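PDB 4QQS: glycoside hydrolase family 43 from Halothermothrix orenii, which hydrolyses glycosidic bonds with alpha-L-arabinofuranosidase activity, and probably takes part in breaking down xylan. Local coordinates for residues A[24-29]-A[41-46]; A[138-143]-A[197-202]; A[205-210]-A[222-227]. One frame throughout, in Å; residues are numbered along the deposited sequence.

Interaction 1 (A[24-29]-A[41-46])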
loop_
_atom_site.group_PDB
_atom_site.type_symbol
_atom_site.label_atom_id
_atom_site.label_comp_id
_atom_site.label_asym_id
_atom_site.label_seq_id
_atom_site.Cartn_x
_atom_site.Cartn_y
_atom_site.Cartn_z
ATOM N N GLU A 24 7.395 -0.265 18.594
ATOM C CA GLU A 24 8.222 -0.691 19.728
ATOM C C GLU A 24 9.450 -1.483 19.273
ATOM O O GLU A 24 9.729 -2.576 19.744
ATOM C CB GLU A 24 7.372 -1.441 20.768
ATOM C CG GLU A 24 6.309 -0.516 21.373
ATOM C CD GLU A 24 5.530 -1.103 22.534
ATOM O OE1 GLU A 24 5.490 -2.345 22.675
ATOM O OE2 GLU A 24 4.937 -0.306 23.297
ATOM N N SER A 25 10.157 -0.907 18.311
ATOM C CA SER A 25 11.463 -1.402 17.846
ATOM C C SER A 25 11.386 -2.704 17.040
ATOM O O SER A 25 12.404 -3.364 16.803
ATOM C CB SER A 25 12.452 -1.548 19.010
ATOM O OG SER A 25 12.647 -0.308 19.664
ATOM N N ARG A 26 10.185 -3.054 16.603
ATOM C CA ARG A 26 9.991 -4.204 15.743
ATOM C C ARG A 26 9.217 -3.746 14.512
ATOM O O ARG A 26 8.462 -2.773 14.561
ATOM C CB ARG A 26 9.210 -5.298 16.472
ATOM C CG ARG A 26 9.776 -5.714 17.813
ATOM C CD ARG A 26 11.140 -6.319 17.693
ATOM N NE ARG A 26 11.177 -7.460 16.789
ATOM C CZ ARG A 26 12.190 -8.320 16.709
ATOM N NH1 ARG A 26 13.259 -8.186 17.496
ATOM N NH2 ARG A 26 12.128 -9.321 15.839
ATOM N N TYR A 27 9.424 -4.464 13.419
ATOM C CA TYR A 27 8.732 -4.223 12.167
ATOM C C TYR A 27 7.810 -5.374 11.853
ATOM O O TYR A 27 8.180 -6.534 11.993
ATOM C CB TYR A 27 9.737 -4.059 11.035
ATOM C CG TYR A 27 10.664 -2.886 11.213
ATOM C CD1 TYR A 27 11.856 -3.016 11.902
ATOM C CD2 TYR A 27 10.332 -1.640 10.705
ATOM C CE1 TYR A 27 12.712 -1.942 12.069
ATOM C CE2 TYR A 27 11.177 -0.555 10.849
ATOM C CZ TYR A 27 12.368 -0.711 11.544
ATOM O OH TYR A 27 13.252 0.336 11.710
ATOM N N TYR A 28 6.621 -5.017 11.384
ATOM C CA TYR A 28 5.582 -5.978 11.032
ATOM C C TYR A 28 5.171 -5.726 9.598
ATOM O O TYR A 28 4.748 -4.623 9.257
ATOM C CB TYR A 28 4.378 -5.846 11.970
ATOM C CG TYR A 28 4.798 -6.050 13.399
ATOM C CD1 TYR A 28 4.885 -7.324 13.933
ATOM C CD2 TYR A 28 5.165 -4.978 14.203
ATOM C CE1 TYR A 28 5.296 -7.528 15.232
ATOM C CE2 TYR A 28 5.590 -5.167 15.504
ATOM C CZ TYR A 28 5.652 -6.447 16.021
ATOM O OH TYR A 28 6.068 -6.636 17.330
ATOM N N LEU A 29 5.354 -6.745 8.765
ATOM C CA LEU A 29 4.997 -6.707 7.367
ATOM C C LEU A 29 3.725 -7.501 7.160
ATOM O O LEU A 29 3.647 -8.658 7.551
ATOM C CB LEU A 29 6.129 -7.334 6.549
ATOM C CG LEU A 29 5.808 -7.795 5.120
ATOM C CD1 LEU A 29 5.669 -6.591 4.276
ATOM C CD2 LEU A 29 6.869 -8.707 4.560
ATOM N N VAL A 41 1.524 -12.190 8.326
ATOM C CA VAL A 41 2.396 -11.191 8.922
ATOM C C VAL A 41 3.788 -11.792 9.112
ATOM O O VAL A 41 3.924 -12.960 9.478
ATOM C CB VAL A 41 1.816 -10.634 10.249
ATOM C CG1 VAL A 41 1.595 -11.738 11.278
ATOM C CG2 VAL A 41 2.681 -9.503 10.797
ATOM N N TRP A 42 4.802 -10.978 8.822
ATOM C CA TRP A 42 6.197 -11.310 9.055
ATOM C C TRP A 42 6.771 -10.254 9.998
ATOM O O TRP A 42 6.354 -9.090 9.983
ATOM C CB TRP A 42 7.001 -11.299 7.756
ATOM C CG TRP A 42 6.612 -12.290 6.696
ATOM C CD1 TRP A 42 7.296 -13.424 6.370
ATOM C CD2 TRP A 42 5.485 -12.237 5.799
ATOM N NE1 TRP A 42 6.680 -14.070 5.330
ATOM C CE2 TRP A 42 5.569 -13.367 4.959
ATOM C CE3 TRP A 42 4.433 -11.333 5.605
ATOM C CZ2 TRP A 42 4.640 -13.629 3.959
ATOM C CZ3 TRP A 42 3.516 -11.601 4.600
ATOM C CH2 TRP A 42 3.628 -12.734 3.795
ATOM N N GLU A 43 7.752 -10.657 10.796
ATOM C CA GLU A 43 8.379 -9.759 11.749
ATOM C C GLU A 43 9.877 -9.635 11.475
ATOM O O GLU A 43 10.527 -10.605 11.058
ATOM C CB GLU A 43 8.148 -10.266 13.171
ATOM C CG GLU A 43 8.593 -9.294 14.242
ATOM C CD GLU A 43 8.435 -9.840 15.645
ATOM O OE1 GLU A 43 7.395 -10.455 15.931
ATOM O OE2 GLU A 43 9.358 -9.646 16.464
ATOM N N SER A 44 10.432 -8.450 11.739
ATOM C CA SER A 44 11.865 -8.196 11.600
ATOM C C SER A 44 12.325 -7.182 12.634
ATOM O O SER A 44 11.586 -6.270 12.980
ATOM C CB SER A 44 12.139 -7.617 10.211
ATOM O OG SER A 44 13.495 -7.240 10.054
ATOM N N PRO A 45 13.585 -7.285 13.079
ATOM C CA PRO A 45 14.146 -6.238 13.938
ATOM C C PRO A 45 14.856 -5.153 13.130
ATOM O O PRO A 45 15.235 -4.118 13.692
ATOM C CB PRO A 45 15.169 -7.006 14.779
ATOM C CG PRO A 45 15.672 -8.046 13.849
ATOM C CD PRO A 45 14.461 -8.466 13.026
ATOM N N ASN A 46 15.084 -5.387 11.843
ATOM C CA ASN A 46 16.032 -4.557 11.096
ATOM C C ASN A 46 15.675 -4.262 9.634
ATOM O O ASN A 46 16.460 -3.622 8.945
ATOM C CB ASN A 46 17.432 -5.185 11.162
ATOM C CG ASN A 46 17.479 -6.580 10.566
ATOM O OD1 ASN A 46 16.533 -7.016 9.913
ATOM N ND2 ASN A 46 18.572 -7.294 10.803
HETATM O O HOH W 1 14.679 -2.325 15.618
HETATM O O HOH W 2 6.306 -9.212 18.191
#
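R26 and E43 form a salt bridge, NH2 to OE2 at 2.9 Å, and R26 NE lies equally close to the same oxygen; the guanidinium and carboxylate planes are 84° apart. Bends at chi2 and chi3 (-63° and -56°) fold the arginine back over the neighbouring strand, where P45 CB packs on one face of the guanidinium, 3.5 Å from NH1. The other carboxylate oxygen, OE1, takes a salt bridge from K53 and a water that also hydrogen-bonds Y28 OH. A second water donates to both S25 O and P45 O. Between the strands, Y27 pairs with S44 and L29 with W42 through four backbone hydrogen bonds, the shortest L29 N to W42 O at 2.8 Å. These are the two middle strands of a four-stranded antiparallel blade of the five-bladed beta-propeller. S44 OG accepts from N46 N, an ST turn at the strand end, and also hydrogen-bonds D49 O. On the face of Y27, L29 and W42, L29 CD2 meets W42 CE3 at 3.7 Å, and L29 O lies in the indole plane at its edge. On the opposite face, that of Y28 and E43, Y28 CB touches V41 CG2.

Interaction 2 (A[138-143]-A[197-202])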
loop_
_atom_site.group_PDB
_atom_site.type_symbol
_atom_site.label_atom_id
_atom_site.label_comp_id
_atom_site.label_asym_id
_atom_site.label_seq_id
_atom_site.Cartn_x
_atom_site.Cartn_y
_atom_site.Cartn_z
ATOM N N TYR A 138 -7.663 10.459 7.731
ATOM C CA TYR A 138 -8.117 10.493 6.356
ATOM C C TYR A 138 -7.929 9.119 5.748
ATOM O O TYR A 138 -6.919 8.480 5.983
ATOM C CB TYR A 138 -7.307 11.502 5.541
ATOM C CG TYR A 138 -7.403 12.913 6.055
ATOM C CD1 TYR A 138 -6.548 13.371 7.048
ATOM C CD2 TYR A 138 -8.363 13.788 5.569
ATOM C CE1 TYR A 138 -6.634 14.659 7.533
ATOM C CE2 TYR A 138 -8.468 15.086 6.061
ATOM C CZ TYR A 138 -7.597 15.508 7.047
ATOM O OH TYR A 138 -7.663 16.793 7.541
ATOM N N ILE A 139 -8.900 8.676 4.967
ATOM C CA ILE A 139 -8.780 7.429 4.237
ATOM C C ILE A 139 -8.650 7.717 2.750
ATOM O O ILE A 139 -9.448 8.451 2.173
ATOM C CB ILE A 139 -9.949 6.454 4.552
ATOM C CG1 ILE A 139 -9.674 5.080 3.926
ATOM C CG2 ILE A 139 -11.295 7.012 4.115
ATOM C CD1 ILE A 139 -10.652 3.998 4.373
ATOM N N TYR A 140 -7.610 7.139 2.158
ATOM C CA TYR A 140 -7.372 7.165 0.719
ATOM C C TYR A 140 -7.713 5.772 0.226
ATOM O O TYR A 140 -7.340 4.800 0.848
ATOM C CB TYR A 140 -5.887 7.495 0.441
ATOM C CG TYR A 140 -5.515 8.871 0.907
ATOM C CD1 TYR A 140 -5.162 9.115 2.224
ATOM C CD2 TYR A 140 -5.554 9.944 0.043
ATOM C CE1 TYR A 140 -4.887 10.399 2.667
ATOM C CE2 TYR A 140 -5.263 11.231 0.468
ATOM C CZ TYR A 140 -4.934 11.458 1.789
ATOM O OH TYR A 140 -4.675 12.707 2.275
ATOM N N TYR A 141 -8.445 5.674 -0.876
ATOM C CA TYR A 141 -8.870 4.369 -1.351
ATOM C C TYR A 141 -9.112 4.414 -2.846
ATOM O O TYR A 141 -9.214 5.479 -3.441
ATOM C CB TYR A 141 -10.123 3.902 -0.604
ATOM C CG TYR A 141 -11.299 4.848 -0.711
ATOM C CD1 TYR A 141 -12.232 4.719 -1.717
ATOM C CD2 TYR A 141 -11.471 5.888 0.191
ATOM C CE1 TYR A 141 -13.311 5.580 -1.814
ATOM C CE2 TYR A 141 -12.547 6.763 0.095
ATOM C CZ TYR A 141 -13.467 6.599 -0.904
ATOM O OH TYR A 141 -14.552 7.448 -1.043
ATOM N N VAL A 142 -9.212 3.236 -3.443
ATOM C CA VAL A 142 -9.346 3.103 -4.881
ATOM C C VAL A 142 -10.761 2.676 -5.251
ATOM O O VAL A 142 -11.285 1.693 -4.727
ATOM C CB VAL A 142 -8.347 2.071 -5.425
ATOM C CG1 VAL A 142 -8.579 1.794 -6.895
ATOM C CG2 VAL A 142 -6.916 2.573 -5.198
ATOM N N LYS A 143 -11.361 3.434 -6.167
ATOM C CA LYS A 143 -12.578 3.034 -6.873
ATOM C C LYS A 143 -12.098 2.231 -8.072
ATOM O O LYS A 143 -11.542 2.771 -9.008
ATOM C CB LYS A 143 -13.370 4.280 -7.278
ATOM C CG LYS A 143 -14.765 4.016 -7.815
ATOM C CD LYS A 143 -15.492 5.331 -8.156
ATOM C CE LYS A 143 -16.965 5.103 -8.421
ATOM N NZ LYS A 143 -17.668 6.279 -8.947
ATOM N N PRO A 197 -2.271 3.940 -2.848
ATOM C CA PRO A 197 -1.822 5.185 -2.205
ATOM C C PRO A 197 -1.113 4.954 -0.872
ATOM O O PRO A 197 -1.513 4.082 -0.097
ATOM C CB PRO A 197 -3.128 5.955 -1.977
ATOM C CG PRO A 197 -4.185 4.886 -1.901
ATOM C CD PRO A 197 -3.741 3.842 -2.907
ATOM N N PHE A 198 -0.121 5.788 -0.601
ATOM C CA PHE A 198 0.527 5.845 0.705
ATOM C C PHE A 198 0.975 7.291 0.914
ATOM O O PHE A 198 1.662 7.825 0.064
ATOM C CB PHE A 198 1.736 4.892 0.788
ATOM C CG PHE A 198 2.246 4.724 2.197
ATOM C CD1 PHE A 198 2.989 5.712 2.806
ATOM C CD2 PHE A 198 1.908 3.600 2.951
ATOM C CE1 PHE A 198 3.411 5.578 4.122
ATOM C CE2 PHE A 198 2.351 3.472 4.260
ATOM C CZ PHE A 198 3.079 4.462 4.831
ATOM N N VAL A 199 0.585 7.908 2.025
ATOM C CA VAL A 199 0.827 9.334 2.246
ATOM C C VAL A 199 1.838 9.572 3.370
ATOM O O VAL A 199 1.737 8.993 4.454
ATOM C CB VAL A 199 -0.503 10.062 2.548
ATOM C CG1 VAL A 199 -0.279 11.539 2.912
ATOM C CG2 VAL A 199 -1.430 9.944 1.339
ATOM N N ILE A 200 2.807 10.443 3.100
ATOM C CA ILE A 200 3.742 10.943 4.110
ATOM C C ILE A 200 3.717 12.466 4.092
ATOM O O ILE A 200 3.344 13.098 3.110
ATOM C CB ILE A 200 5.182 10.387 3.916
ATOM C CG1 ILE A 200 5.766 10.806 2.563
ATOM C CG2 ILE A 200 5.174 8.875 4.095
ATOM C CD1 ILE A 200 7.184 10.296 2.315
ATOM N N LYS A 201 4.135 13.049 5.203
ATOM C CA LYS A 201 4.169 14.497 5.357
ATOM C C LYS A 201 5.618 14.935 5.503
ATOM O O LYS A 201 6.416 14.268 6.166
ATOM C CB LYS A 201 3.343 14.917 6.583
ATOM C CG LYS A 201 3.044 16.409 6.671
ATOM C CD LYS A 201 2.165 16.721 7.869
ATOM C CE LYS A 201 1.682 18.156 7.883
ATOM N NZ LYS A 201 0.744 18.396 9.010
ATOM N N HIS A 202 5.967 16.046 4.875
ATOM C CA HIS A 202 7.322 16.558 4.931
ATOM C C HIS A 202 7.279 18.067 4.764
ATOM O O HIS A 202 6.731 18.572 3.787
ATOM C CB HIS A 202 8.170 15.923 3.831
ATOM C CG HIS A 202 9.608 16.338 3.862
ATOM N ND1 HIS A 202 10.138 17.262 2.986
ATOM C CD2 HIS A 202 10.624 15.961 4.671
ATOM C CE1 HIS A 202 11.420 17.436 3.257
ATOM N NE2 HIS A 202 11.741 16.656 4.273
#
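The hydroxyl of Y140 hydrogen-bonds the backbone oxygen of P230, holding the far end of a ring whose face receives V199. The two strands belong to neighbouring blades of the five-bladed beta-propeller: 137-143 pairs with 124-131 and 153-162, whereas 191-202 begins the next blade. The axes of the two short segments come within 7.5 Å and run antiparallel at 155°, too distant for backbone pairing, and apolar side chains alone join them. V199 CG2 stands over the centre of the Y140 ring as a CH-pi contact, 3.8 Å from the centroid and 14° off the normal. Chi1 of -64° sets Y140 CG beside the backbone N, and the ring then presents one face to that methyl while CB meets P197. A leucine here would bring neither the hydroxyl nor the flat face, and would probably leave the P230 oxygen without this donor and V199 CG2 beside a gap. M208 of strand 205-212 also packs on Y140 and P197. The contact adjoins the probable catalytic centre: the V142 side chain lies about 4 Å from those of E195, the predicted proton donor, and D126, predicted to tune it, and a sodium ion lies about 5 Å from the P197 side chain. The proline ring bridges two residues, with P197 CG 3.9 Å from Y140 CB and P197 CD 4.1 Å from V142 CG2.

Interaction 3 (A[205-210]-A[222-227])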
loop_
_atom_site.group_PDB
_atom_site.type_symbol
_atom_site.label_atom_id
_atom_site.label_comp_id
_atom_site.label_asym_id
_atom_site.label_seq_id
_atom_site.Cartn_x
_atom_site.Cartn_y
_atom_site.Cartn_z
ATOM N N LYS A 205 4.006 19.848 3.767
ATOM C CA LYS A 205 3.285 19.364 2.595
ATOM C C LYS A 205 3.053 17.859 2.686
ATOM O O LYS A 205 3.713 17.132 3.445
ATOM C CB LYS A 205 4.054 19.700 1.316
ATOM C CG LYS A 205 4.149 21.195 1.034
ATOM C CD LYS A 205 4.931 21.493 -0.231
ATOM C CE LYS A 205 5.028 22.988 -0.481
ATOM N NZ LYS A 205 5.979 23.328 -1.567
ATOM N N TYR A 206 2.112 17.408 1.869
ATOM C CA TYR A 206 1.674 16.021 1.873
ATOM C C TYR A 206 2.066 15.378 0.551
ATOM O O TYR A 206 1.892 15.964 -0.510
ATOM C CB TYR A 206 0.162 15.945 2.080
ATOM C CG TYR A 206 -0.291 16.614 3.356
ATOM C CD1 TYR A 206 -0.549 17.976 3.388
ATOM C CD2 TYR A 206 -0.459 15.901 4.527
ATOM C CE1 TYR A 206 -0.958 18.607 4.543
ATOM C CE2 TYR A 206 -0.872 16.527 5.699
ATOM C CZ TYR A 206 -1.130 17.885 5.697
ATOM O OH TYR A 206 -1.561 18.536 6.830
ATOM N N TYR A 207 2.611 14.165 0.637
ATOM C CA TYR A 207 3.129 13.446 -0.521
ATOM C C TYR A 207 2.439 12.097 -0.600
ATOM O O TYR A 207 2.538 11.294 0.320
ATOM C CB TYR A 207 4.644 13.243 -0.380
ATOM C CG TYR A 207 5.389 14.545 -0.413
ATOM C CD1 TYR A 207 5.478 15.365 0.715
ATOM C CD2 TYR A 207 5.953 14.998 -1.585
ATOM C CE1 TYR A 207 6.112 16.586 0.665
ATOM C CE2 TYR A 207 6.614 16.223 -1.637
ATOM C CZ TYR A 207 6.689 17.003 -0.509
ATOM O OH TYR A 207 7.316 18.224 -0.543
ATOM N N MET A 208 1.735 11.854 -1.698
ATOM C CA MET A 208 1.036 10.596 -1.921
ATOM C C MET A 208 1.812 9.808 -2.957
ATOM O O MET A 208 1.865 10.187 -4.128
ATOM C CB MET A 208 -0.372 10.836 -2.472
ATOM C CG MET A 208 -1.142 9.521 -2.684
ATOM S SD MET A 208 -2.571 9.668 -3.732
ATOM C CE MET A 208 -3.504 10.818 -2.734
ATOM N N MET A 209 2.429 8.727 -2.518
ATOM C CA MET A 209 3.005 7.752 -3.420
ATOM C C MET A 209 1.876 6.855 -3.934
ATOM O O MET A 209 0.908 6.592 -3.214
ATOM C CB MET A 209 4.069 6.948 -2.677
ATOM C CG MET A 209 5.194 7.826 -2.199
ATOM S SD MET A 209 6.375 7.030 -1.120
ATOM C CE MET A 209 7.330 6.185 -2.386
ATOM N N TYR A 210 2.008 6.373 -5.165
ATOM C CA TYR A 210 0.965 5.541 -5.758
ATOM C C TYR A 210 1.602 4.772 -6.906
ATOM O O TYR A 210 2.700 5.101 -7.363
ATOM C CB TYR A 210 -0.232 6.388 -6.248
ATOM C CG TYR A 210 0.130 7.266 -7.415
ATOM C CD1 TYR A 210 0.696 8.517 -7.238
ATOM C CD2 TYR A 210 -0.050 6.823 -8.720
ATOM C CE1 TYR A 210 1.070 9.288 -8.319
ATOM C CE2 TYR A 210 0.329 7.591 -9.799
ATOM C CZ TYR A 210 0.881 8.829 -9.599
ATOM O OH TYR A 210 1.255 9.644 -10.647
ATOM N N ILE A 222 6.000 3.366 -9.600
ATOM C CA ILE A 222 5.566 4.248 -8.528
ATOM C C ILE A 222 5.863 5.697 -8.856
ATOM O O ILE A 222 6.984 6.041 -9.258
ATOM C CB ILE A 222 6.267 3.862 -7.204
ATOM C CG1 ILE A 222 5.824 2.455 -6.796
ATOM C CG2 ILE A 222 5.982 4.879 -6.110
ATOM C CD1 ILE A 222 6.675 1.816 -5.725
ATOM N N GLY A 223 4.849 6.542 -8.668
ATOM C CA GLY A 223 4.989 7.978 -8.758
ATOM C C GLY A 223 4.510 8.630 -7.477
ATOM O O GLY A 223 4.081 7.952 -6.543
ATOM N N TYR A 224 4.527 9.961 -7.450
ATOM C CA TYR A 224 3.881 10.667 -6.353
ATOM C C TYR A 224 3.186 11.933 -6.809
ATOM O O TYR A 224 3.427 12.447 -7.912
ATOM C CB TYR A 224 4.851 10.966 -5.194
ATOM C CG TYR A 224 5.827 12.095 -5.426
ATOM C CD1 TYR A 224 5.567 13.375 -4.982
ATOM C CD2 TYR A 224 7.026 11.867 -6.081
ATOM C CE1 TYR A 224 6.481 14.395 -5.172
ATOM C CE2 TYR A 224 7.946 12.876 -6.268
ATOM C CZ TYR A 224 7.662 14.138 -5.822
ATOM O OH TYR A 224 8.602 15.127 -5.990
ATOM N N ALA A 225 2.340 12.428 -5.912
ATOM C CA ALA A 225 1.684 13.711 -6.035
ATOM C C ALA A 225 1.856 14.468 -4.734
ATOM O O ALA A 225 2.105 13.865 -3.691
ATOM C CB ALA A 225 0.205 13.538 -6.355
ATOM N N VAL A 226 1.710 15.788 -4.810
ATOM C CA VAL A 226 1.902 16.660 -3.661
ATOM C C VAL A 226 0.666 17.521 -3.454
ATOM O O VAL A 226 0.039 17.978 -4.419
ATOM C CB VAL A 226 3.173 17.533 -3.786
ATOM C CG1 VAL A 226 3.080 18.513 -4.925
ATOM C CG2 VAL A 226 3.483 18.268 -2.492
ATOM N N ALA A 227 0.352 17.770 -2.183
ATOM C CA ALA A 227 -0.768 18.619 -1.801
ATOM C C ALA A 227 -0.416 19.476 -0.614
ATOM O O ALA A 227 0.437 19.125 0.194
ATOM C CB ALA A 227 -1.988 17.775 -1.465
#
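Chi1 of 67° sets CG of Y210 between its backbone N and carbonyl carbon, which turns the ring back across the neighbouring strand so that one face lies against G223 CA. Y210 CE1 lies 3.6 Å from G223 C. A CB on that glycine would crowd Y210 OH, which is hydrogen-bonded to E185. Y224 has a similar first torsion (76°); it brings its ring alongside that of Y207, both pointing the same way, with planes 46° apart and Y224 CE1 3.7 Å from Y207 CD2. V226 CG2 then sits over one face of Y207, 4.1 Å from the centroid, a CH-pi contact nearer the rim than the middle. F294 meets Y207 edge-to-face, and Y224 OH bonds to L299 N. Further along this side, M209 CE reaches I222 CG2 at 4.2 Å. Six backbone hydrogen bonds pair Y206 with A227, M208 with A225 and Y210 with G223. M208 O also receives the CA-H of Y224, 3.0 Å from Y224 CA, where M209 and Y224 draw close. On the reverse face, small A225 and A227 accompany Y206, whose hydroxyl bonds to D132. This is an antiparallel hairpin inside one blade of the five-bladed propeller, its Y210 side chain about 7 Å from that of E195, the predicted proton donor.

Interactions 1 and 3 are the same kind of joint, neighbouring antiparallel strands within a blade, and their centres lie 25 Å apart in different blades. Both rest on backbone bonds, but interaction 1 adds waters and a salt bridge between strand residues and runs out into exposed loop residues, while interaction 3 fills its faces with aromatic and apolar side chains. Interaction 2, nearest the centre of the chain and wholly buried, lacks the paired backbones of the other two. It adjoins interaction 3 all the same: strand 191-202 pairs with 205-212, I200 O lying 2.8 Å from Y207 N. Interaction 1 stays about 10 Å clear of interaction 2 at the nearest atoms.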